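Local coordinates for protein Isomerase/lactonizing enzyme (Agrobacterium fabrum str. C58, PDB 2NQL) that is of unknown function but belongs to the mandelate racemase/muconate lactonizing enzyme family of the enolase superfamily and holds a sodium ion in its barrel domain, at residues A[236-242]-A[260-266]; A[222-228]-A[253-258]. One frame throughout, in Å; residues are numbered along the deposited sequence.

In the fold
Both interactions belong to one sector of the C-terminal barrel, and their centres lie about 11 Å apart. Interaction 1 joins strands 239-240 and 262-264 and carries Glu240 and Glu266, which bind the sodium ion. Interaction 2 is the outer layer, where helix 221-231 meets the end of helix 248-255. Their segments alternate along the chain, helix, strand, helix, strand, and side chains pack between the layers: Ile228 CD1 lies 3.9 Å from Ala239 CB, Ile228 CG2 lies 3.7 Å from Val260 CG2, and Val254 CG1 lies 3.9 Å from Pro242 CB. The helix pair thus covers the strand pair on the side facing away from the metal.

Interaction 1 of 2, residues A[236-242]-A[260-266]; sequences PWFAEAP and VPIAVGE. With NA (sodium ion), chain G.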
loop_
_atom_site.group_PDB
_atom_site.type_symbol
_atom_site.label_atom_id
_atom_site.label_comp_id
_atom_site.label_asym_id
_atom_site.label_seq_id
_atom_site.Cartn_x
_atom_site.Cartn_y
_atom_site.Cartn_z
ATOM N N PRO A 236 31.127 11.493 -3.348
ATOM C CA PRO A 236 30.101 10.443 -3.373
ATOM C C PRO A 236 29.508 10.198 -4.755
ATOM O O PRO A 236 29.170 11.140 -5.491
ATOM C CB PRO A 236 29.037 10.960 -2.389
ATOM C CG PRO A 236 29.201 12.430 -2.382
ATOM C CD PRO A 236 30.681 12.666 -2.574
ATOM N N TRP A 237 29.399 8.916 -5.097
ATOM C CA TRP A 237 28.792 8.470 -6.343
ATOM C C TRP A 237 27.325 8.890 -6.405
ATOM O O TRP A 237 26.904 9.537 -7.368
ATOM C CB TRP A 237 28.955 6.942 -6.410
ATOM C CG TRP A 237 28.297 6.181 -7.517
ATOM C CD1 TRP A 237 27.859 6.643 -8.724
ATOM C CD2 TRP A 237 28.050 4.779 -7.506
ATOM N NE1 TRP A 237 27.331 5.606 -9.466
ATOM C CE2 TRP A 237 27.441 4.450 -8.739
ATOM C CE3 TRP A 237 28.275 3.761 -6.558
ATOM C CZ2 TRP A 237 27.033 3.154 -9.045
ATOM C CZ3 TRP A 237 27.884 2.461 -6.866
ATOM C CH2 TRP A 237 27.283 2.168 -8.113
ATOM N N PHE A 238 26.558 8.515 -5.386
ATOM C CA PHE A 238 25.215 9.041 -5.195
ATOM C C PHE A 238 24.850 9.058 -3.715
ATOM O O PHE A 238 25.488 8.367 -2.896
ATOM C CB PHE A 238 24.176 8.298 -6.051
ATOM C CG PHE A 238 24.102 6.798 -5.801
ATOM C CD1 PHE A 238 23.378 6.286 -4.719
ATOM C CD2 PHE A 238 24.716 5.903 -6.672
ATOM C CE1 PHE A 238 23.273 4.896 -4.496
ATOM C CE2 PHE A 238 24.627 4.513 -6.466
ATOM C CZ PHE A 238 23.910 4.009 -5.358
ATOM N N ALA A 239 23.829 9.846 -3.379
ATOM C CA ALA A 239 23.232 9.840 -2.046
ATOM C C ALA A 239 21.856 9.211 -2.198
ATOM O O ALA A 239 21.022 9.713 -2.939
ATOM C CB ALA A 239 23.125 11.270 -1.486
ATOM N N GLU A 240 21.658 8.077 -1.533
ATOM C CA GLU A 240 20.425 7.305 -1.698
ATOM C C GLU A 240 19.488 7.572 -0.513
ATOM O O GLU A 240 19.948 7.668 0.628
ATOM C CB GLU A 240 20.767 5.817 -1.838
ATOM C CG GLU A 240 19.633 4.872 -1.486
ATOM C CD GLU A 240 20.050 3.417 -1.538
ATOM O OE1 GLU A 240 21.080 3.093 -2.151
ATOM O OE2 GLU A 240 19.302 2.555 -1.017
ATOM N N ALA A 241 18.184 7.688 -0.795
ATOM C CA ALA A 241 17.130 7.768 0.247
ATOM C C ALA A 241 17.449 8.833 1.318
ATOM O O ALA A 241 17.611 8.511 2.512
ATOM C CB ALA A 241 16.888 6.378 0.895
ATOM N N PRO A 242 17.610 10.096 0.885
ATOM C CA PRO A 242 18.003 11.145 1.835
ATOM C C PRO A 242 16.937 11.478 2.898
ATOM O O PRO A 242 17.277 11.899 4.010
ATOM C CB PRO A 242 18.233 12.352 0.926
ATOM C CG PRO A 242 17.396 12.112 -0.261
ATOM C CD PRO A 242 17.450 10.630 -0.482
ATOM N N VAL A 260 25.279 16.477 -5.837
ATOM C CA VAL A 260 25.421 15.039 -5.617
ATOM C C VAL A 260 24.179 14.339 -6.168
ATOM O O VAL A 260 23.058 14.731 -5.832
ATOM C CB VAL A 260 25.657 14.724 -4.118
ATOM C CG1 VAL A 260 25.741 13.217 -3.890
ATOM C CG2 VAL A 260 26.958 15.413 -3.640
ATOM N N PRO A 261 24.369 13.364 -7.090
ATOM C CA PRO A 261 23.232 12.630 -7.662
ATOM C C PRO A 261 22.353 11.992 -6.582
ATOM O O PRO A 261 22.868 11.422 -5.609
ATOM C CB PRO A 261 23.911 11.551 -8.509
ATOM C CG PRO A 261 25.224 12.176 -8.897
ATOM C CD PRO A 261 25.651 12.914 -7.671
ATOM N N ILE A 262 21.039 12.118 -6.740
ATOM C CA ILE A 262 20.119 11.548 -5.754
ATOM C C ILE A 262 19.527 10.261 -6.310
ATOM O O ILE A 262 19.084 10.225 -7.447
ATOM C CB ILE A 262 19.004 12.546 -5.320
ATOM C CG1 ILE A 262 19.598 13.851 -4.740
ATOM C CG2 ILE A 262 18.017 11.892 -4.336
ATOM C CD1 ILE A 262 20.566 13.671 -3.610
ATOM N N ALA A 263 19.544 9.206 -5.496
ATOM C CA ALA A 263 19.017 7.910 -5.921
ATOM C C ALA A 263 17.863 7.500 -4.995
ATOM O O ALA A 263 17.987 7.618 -3.778
ATOM C CB ALA A 263 20.131 6.856 -5.868
ATOM N N VAL A 264 16.760 7.013 -5.572
ATOM C CA VAL A 264 15.602 6.587 -4.782
ATOM C C VAL A 264 14.894 5.452 -5.526
ATOM O O VAL A 264 15.169 5.215 -6.704
ATOM C CB VAL A 264 14.561 7.756 -4.573
ATOM C CG1 VAL A 264 15.075 8.801 -3.601
ATOM C CG2 VAL A 264 14.176 8.386 -5.927
ATOM N N GLY A 265 13.990 4.750 -4.845
ATOM C CA GLY A 265 13.012 3.916 -5.553
ATOM C C GLY A 265 12.838 2.476 -5.101
ATOM O O GLY A 265 11.928 1.807 -5.580
ATOM N N GLU A 266 13.682 1.993 -4.183
ATOM C CA GLU A 266 13.622 0.582 -3.770
ATOM C C GLU A 266 12.271 0.223 -3.156
ATOM O O GLU A 266 11.793 -0.908 -3.307
ATOM C CB GLU A 266 14.758 0.231 -2.812
ATOM C CG GLU A 266 14.571 0.785 -1.395
ATOM C CD GLU A 266 15.660 0.358 -0.475
ATOM O OE1 GLU A 266 16.809 0.738 -0.771
ATOM O OE2 GLU A 266 15.391 -0.363 0.509
HETATM NA NA NA G . 18.214 1.092 -2.363
HETATM O O HOH W 1 16.344 3.207 -3.071
HETATM O O HOH W 2 19.717 -0.017 -3.826
#
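Glu240 and Glu266 reach across to one sodium ion from different directions. Glu240 leaves its strand with CG anti to the backbone N (chi1 158°) and stays extended, bringing OE2 to 2.3 Å from the sodium. Glu266 starts differently, CG lying between the backbone N and the carbonyl carbon (chi1 74°), before its extended chain puts OE1 2.1 Å from the same ion. The two side chains cross at about a right angle, their carboxylate planes turned 61° apart; the cation probably offsets the repulsion between OE2 of Glu240 and OE1 of Glu266, which are 3.1 Å apart. Lys184, in a salt bridge, and Gln287, by a hydrogen bond, hold the second oxygen of Glu240, fixing the rotation of its carboxylate. Two waters also bind the metal; the more distant one accepts a hydrogen bond from Glu266 N.

The pair are neighbouring parallel strands of an enolase-type barrel, with the sodium at their C-terminal ends, linked by a beta-alpha-beta crossover through helix 248-255. Three backbone hydrogen bonds, Ala239 N to Pro261 O (2.9 Å), Ala263 N to Ala239 O and Ala241 N to Ala263 O, zip the strands. On the face shared with Glu240, the Ala263 methyl comes obliquely to the Phe238 ring, CB to CD1 3.5 Å. The same ring sets CE2 over the centre of the Trp237 indole, 3.4 Å above its plane. On the opposite face, toward the helices, the Ala239 methyl meets CG1 of Val260 and CD1 of Ile262, while CD of Pro242 lies 4.1 Å from Ile262 CG2.

Interaction 2 of 2, residues A[222-228]-A[253-258]; sequences ERALELI and KVSKNT
Leu225 pushes its isobutyl end against the last turn of helix 248-255, with CD2 3.4 Å from the carbonyl oxygen of Val254. Here two adjacent helices of the barrel's outer layer pack side by side, helix 221-231 lying against the stretch that leads from the second helix to strand 262-264. CG of Leu225 is anti to its carbonyl carbon (chi1 -71°), which carries the branch over to Val254; both methyls also reach CB of Asn257, CD2 at 3.9 Å.

Deeper in, Val254 is gripped by different residues on its two branches. CG2 meets the methyl of Ala224 at 3.8 Å from CB, and CG1 meets CD1 of Ile228, also at 3.8 Å. The other branch of Ile228 works separately: CG2, anti to the backbone N, turns to Thr258 and crosses its side chain at about a right angle.

On the solvent side, Glu222 and Lys253 form a salt bridge, OE2 to NZ 2.8 Å. The lysine comes out fully extended, whereas the glutamate chain bends at chi2 (80°) to return toward it, and OE2 accepts NZ through its anti lone pair.

Further out, the Val254 carbonyl that Leu225 touches also accepts a backbone hydrogen bond from Asn257 N. Ile262 backs Val254 from the strand below. Thr258 is held by the chain just after it: its OG1, 3.4 Å from Ile228 CG2, is hydrogen-bonded to the backbone N of Val260.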
loop_
_atom_site.group_PDB
_atom_site.type_symbol
_atom_site.label_atom_id
_atom_site.label_comp_id
_atom_site.label_asym_id
_atom_site.label_seq_id
_atom_site.Cartn_x
_atom_site.Cartn_y
_atom_site.Cartn_z
ATOM N N GLU A 222 16.915 19.245 5.632
ATOM C CA GLU A 222 17.990 20.145 6.000
ATOM C C GLU A 222 19.189 19.368 6.537
ATOM O O GLU A 222 20.320 19.608 6.111
ATOM C CB GLU A 222 17.480 21.198 6.996
ATOM C CG GLU A 222 16.514 22.229 6.359
ATOM C CD GLU A 222 15.067 21.733 6.199
ATOM O OE1 GLU A 222 14.612 20.893 6.999
ATOM O OE2 GLU A 222 14.376 22.180 5.263
ATOM N N ARG A 223 18.939 18.410 7.430
ATOM C CA ARG A 223 19.983 17.493 7.925
ATOM C C ARG A 223 20.581 16.615 6.818
ATOM O O ARG A 223 21.798 16.426 6.774
ATOM C CB ARG A 223 19.449 16.600 9.040
ATOM C CG ARG A 223 20.471 15.673 9.693
ATOM C CD ARG A 223 21.656 16.465 10.207
ATOM N NE ARG A 223 22.570 15.654 10.999
ATOM C CZ ARG A 223 23.848 15.964 11.202
ATOM N NH1 ARG A 223 24.373 17.064 10.656
ATOM N NH2 ARG A 223 24.602 15.169 11.948
ATOM N N ALA A 224 19.717 16.071 5.959
ATOM C CA ALA A 224 20.153 15.351 4.760
ATOM C C ALA A 224 21.164 16.168 3.955
ATOM O O ALA A 224 22.267 15.683 3.670
ATOM C CB ALA A 224 18.960 14.954 3.894
ATOM N N LEU A 225 20.811 17.416 3.637
ATOM C CA LEU A 225 21.730 18.321 2.925
ATOM C C LEU A 225 23.052 18.597 3.646
ATOM O O LEU A 225 24.104 18.638 3.009
ATOM C CB LEU A 225 21.048 19.634 2.562
ATOM C CG LEU A 225 20.006 19.555 1.461
ATOM C CD1 LEU A 225 19.078 20.756 1.522
ATOM C CD2 LEU A 225 20.657 19.397 0.113
ATOM N N GLU A 226 22.986 18.774 4.971
ATOM C CA GLU A 226 24.174 18.954 5.800
ATOM C C GLU A 226 25.146 17.785 5.685
ATOM O O GLU A 226 26.362 17.980 5.546
ATOM C CB GLU A 226 23.785 19.115 7.268
ATOM C CG GLU A 226 23.254 20.483 7.649
ATOM C CD GLU A 226 22.695 20.499 9.060
ATOM O OE1 GLU A 226 23.206 19.746 9.919
ATOM O OE2 GLU A 226 21.740 21.263 9.311
ATOM N N LEU A 227 24.601 16.571 5.760
ATOM C CA LEU A 227 25.401 15.367 5.728
ATOM C C LEU A 227 25.981 15.143 4.324
ATOM O O LEU A 227 27.141 14.710 4.166
ATOM C CB LEU A 227 24.545 14.174 6.194
ATOM C CG LEU A 227 24.161 14.104 7.688
ATOM C CD1 LEU A 227 23.119 13.024 7.923
ATOM C CD2 LEU A 227 25.387 13.878 8.607
ATOM N N ILE A 228 25.181 15.460 3.308
ATOM C CA ILE A 228 25.639 15.360 1.918
ATOM C C ILE A 228 26.803 16.332 1.669
ATOM O O ILE A 228 27.797 15.959 1.048
ATOM C CB ILE A 228 24.481 15.567 0.933
ATOM C CG1 ILE A 228 23.510 14.375 1.002
ATOM C CG2 ILE A 228 24.975 15.729 -0.496
ATOM C CD1 ILE A 228 22.197 14.607 0.248
ATOM N N LYS A 253 13.361 19.361 -2.141
ATOM C CA LYS A 253 14.304 20.298 -1.553
ATOM C C LYS A 253 15.743 19.760 -1.560
ATOM O O LYS A 253 16.663 20.477 -1.959
ATOM C CB LYS A 253 13.869 20.710 -0.141
ATOM C CG LYS A 253 14.918 21.600 0.564
ATOM C CD LYS A 253 14.377 22.283 1.803
ATOM C CE LYS A 253 15.423 23.239 2.356
ATOM N NZ LYS A 253 14.841 24.146 3.377
ATOM N N VAL A 254 15.935 18.506 -1.145
ATOM C CA VAL A 254 17.282 17.915 -1.117
ATOM C C VAL A 254 17.877 17.903 -2.521
ATOM O O VAL A 254 19.025 18.344 -2.719
ATOM C CB VAL A 254 17.317 16.482 -0.495
ATOM C CG1 VAL A 254 18.687 15.825 -0.708
ATOM C CG2 VAL A 254 17.041 16.544 0.982
ATOM N N SER A 255 17.078 17.450 -3.490
ATOM C CA SER A 255 17.551 17.166 -4.845
ATOM C C SER A 255 17.891 18.428 -5.638
ATOM O O SER A 255 18.665 18.378 -6.592
ATOM C CB SER A 255 16.527 16.339 -5.611
ATOM O OG SER A 255 15.426 17.131 -6.025
ATOM N N LYS A 256 17.301 19.550 -5.242
ATOM C CA LYS A 256 17.521 20.820 -5.922
ATOM C C LYS A 256 18.598 21.671 -5.263
ATOM O O LYS A 256 18.923 22.748 -5.754
ATOM C CB LYS A 256 16.208 21.585 -6.027
ATOM C CG LYS A 256 15.315 21.015 -7.096
ATOM C CD LYS A 256 14.005 21.747 -7.199
ATOM C CE LYS A 256 13.310 21.349 -8.475
ATOM N NZ LYS A 256 11.913 21.835 -8.499
ATOM N N ASN A 257 19.155 21.181 -4.158
ATOM C CA ASN A 257 20.105 21.959 -3.363
ATOM C C ASN A 257 21.432 21.248 -3.130
ATOM O O ASN A 257 22.249 21.687 -2.311
ATOM C CB ASN A 257 19.473 22.383 -2.030
ATOM C CG ASN A 257 18.465 23.506 -2.204
ATOM O OD1 ASN A 257 17.252 23.286 -2.160
ATOM N ND2 ASN A 257 18.966 24.718 -2.438
ATOM N N THR A 258 21.623 20.140 -3.842
ATOM C CA THR A 258 22.933 19.511 -3.967
ATOM C C THR A 258 23.141 19.027 -5.388
ATOM O O THR A 258 22.178 18.721 -6.094
ATOM C CB THR A 258 23.150 18.360 -2.943
ATOM O OG1 THR A 258 24.481 17.846 -3.082
ATOM C CG2 THR A 258 22.127 17.212 -3.135
#